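Local coordinates for protein isocitrate dehydrogenase [NAD] subunit 2, mitochondrial (Saccharomyces cerevisiae, PDB 3BLX) that catalyses, together with its partner subunit in an octamer, the NAD-dependent oxidative decarboxylation of isocitrate to 2-oxoglutarate in the citric acid cycle, and also binds RNA, at residues B[99-104]-B[140-145]. Sequence-based numbering, arbitrary orientation.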
# COMPACT_ATOMS: atom_id res chain seq x y z
N LEU B 99 34.13 -17.82 6.79
CA LEU B 99 35.16 -18.64 7.42
C LEU B 99 36.50 -18.44 6.72
O LEU B 99 37.55 -18.30 7.37
CB LEU B 99 34.74 -20.10 7.37
CG LEU B 99 35.70 -21.09 8.00
CD1 LEU B 99 36.21 -20.55 9.31
CD2 LEU B 99 35.01 -22.43 8.17
N ASN B 100 36.45 -18.43 5.39
CA ASN B 100 37.63 -18.18 4.57
C ASN B 100 38.10 -16.74 4.72
O ASN B 100 39.29 -16.47 4.71
CB ASN B 100 37.34 -18.52 3.11
CG ASN B 100 37.01 -20.00 2.90
OD1 ASN B 100 37.81 -20.89 3.21
ND2 ASN B 100 35.82 -20.26 2.38
N LEU B 101 37.17 -15.81 4.88
CA LEU B 101 37.54 -14.41 4.95
C LEU B 101 38.30 -14.08 6.24
O LEU B 101 39.24 -13.27 6.22
CB LEU B 101 36.31 -13.51 4.75
CG LEU B 101 36.53 -12.03 4.40
CD1 LEU B 101 36.54 -11.15 5.64
CD2 LEU B 101 37.80 -11.82 3.55
N THR B 102 37.93 -14.70 7.36
CA THR B 102 38.63 -14.43 8.62
C THR B 102 39.97 -15.14 8.65
O THR B 102 40.92 -14.68 9.27
CB THR B 102 37.83 -14.85 9.88
OG1 THR B 102 36.69 -15.61 9.49
CG2 THR B 102 37.36 -13.64 10.63
N LEU B 103 40.02 -16.28 7.98
CA LEU B 103 41.27 -17.01 7.85
C LEU B 103 42.33 -16.12 7.20
O LEU B 103 43.43 -16.01 7.71
CB LEU B 103 41.03 -18.28 7.03
CG LEU B 103 41.55 -19.60 7.60
CD1 LEU B 103 41.40 -19.62 9.09
CD2 LEU B 103 40.79 -20.76 6.98
N ARG B 104 41.99 -15.47 6.09
CA ARG B 104 42.93 -14.59 5.39
C ARG B 104 43.31 -13.36 6.21
O ARG B 104 44.44 -12.89 6.14
CB ARG B 104 42.36 -14.15 4.03
CG ARG B 104 41.88 -15.31 3.17
CD ARG B 104 41.70 -14.97 1.70
NE ARG B 104 40.57 -15.69 1.14
CZ ARG B 104 39.36 -15.16 0.98
NH1 ARG B 104 39.15 -13.89 1.33
NH2 ARG B 104 38.37 -15.87 0.47
N GLY B 140 39.05 -4.63 -2.09
CA GLY B 140 38.06 -4.88 -3.12
C GLY B 140 36.70 -5.13 -2.51
O GLY B 140 36.33 -4.51 -1.52
N GLU B 141 35.95 -6.03 -3.12
CA GLU B 141 34.63 -6.37 -2.63
C GLU B 141 34.66 -7.21 -1.36
O GLU B 141 33.62 -7.44 -0.75
CB GLU B 141 33.84 -7.10 -3.72
CG GLU B 141 34.60 -8.26 -4.36
CD GLU B 141 33.97 -8.73 -5.66
OE1 GLU B 141 33.08 -8.01 -6.18
OE2 GLU B 141 34.36 -9.80 -6.17
N TYR B 142 35.84 -7.67 -0.95
CA TYR B 142 35.98 -8.39 0.32
C TYR B 142 35.88 -7.45 1.52
O TYR B 142 35.20 -7.76 2.50
CB TYR B 142 37.29 -9.19 0.36
CG TYR B 142 37.27 -10.42 -0.53
CD1 TYR B 142 36.24 -10.61 -1.46
CD2 TYR B 142 38.29 -11.38 -0.45
CE1 TYR B 142 36.22 -11.73 -2.29
CE2 TYR B 142 38.28 -12.50 -1.28
CZ TYR B 142 37.24 -12.67 -2.20
OH TYR B 142 37.22 -13.77 -3.02
N SER B 143 36.55 -6.29 1.44
CA SER B 143 36.43 -5.24 2.45
C SER B 143 35.32 -4.20 2.08
O SER B 143 35.33 -3.06 2.55
CB SER B 143 37.79 -4.57 2.73
OG SER B 143 38.29 -3.82 1.63
N GLY B 144 34.36 -4.62 1.28
CA GLY B 144 33.33 -3.73 0.77
C GLY B 144 32.16 -3.43 1.70
O GLY B 144 31.80 -4.22 2.58
N ILE B 145 31.54 -2.27 1.48
CA ILE B 145 30.44 -1.83 2.30
C ILE B 145 29.19 -1.55 1.46
O ILE B 145 29.24 -0.89 0.45
CB ILE B 145 30.83 -0.57 3.09
CG1 ILE B 145 31.92 -0.91 4.12
CG2 ILE B 145 29.63 0.05 3.76
CD1 ILE B 145 32.38 0.28 4.95
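Arg104 and Leu101, one turn apart on helix 99-107, both reach the same side of the Tyr142 ring, at what is probably the substrate pocket of the isocitrate/isopropylmalate dehydrogenase fold. The close part is the guanidinium: Arg104 NH1 sits 3.1 Å from Tyr142 CE2, and the guanidinium and ring planes lie 24° apart, with an oblique approach. A bend at chi3 (-145°) helps swing the guanidinium back along its own helix, where Asn100 O lies 3.8 Å above one face, displaced toward the rim. The looser part is apolar: Leu101 reaches the ring through one methyl, CD2, and the backbones stay well separated, with 7.8 Å between Leu101 CA and Tyr142 CA. Only these three side chains meet, none fully buried. As in related enzymes, Arg104 probably binds the substrate and Tyr142 is probably critical for catalysis. A leucine in place of Arg104 would probably leave the CD2-CE2 side of the ring without its charged neighbour and deprive the substrate of a cationic partner. Ile186 of a neighbouring subunit 1 chain also packs on Tyr142. At the far end of the ring, Tyr142 OH is hydrogen-bonded to Arg135 NH2 and, weakly, to Asp248 OD2.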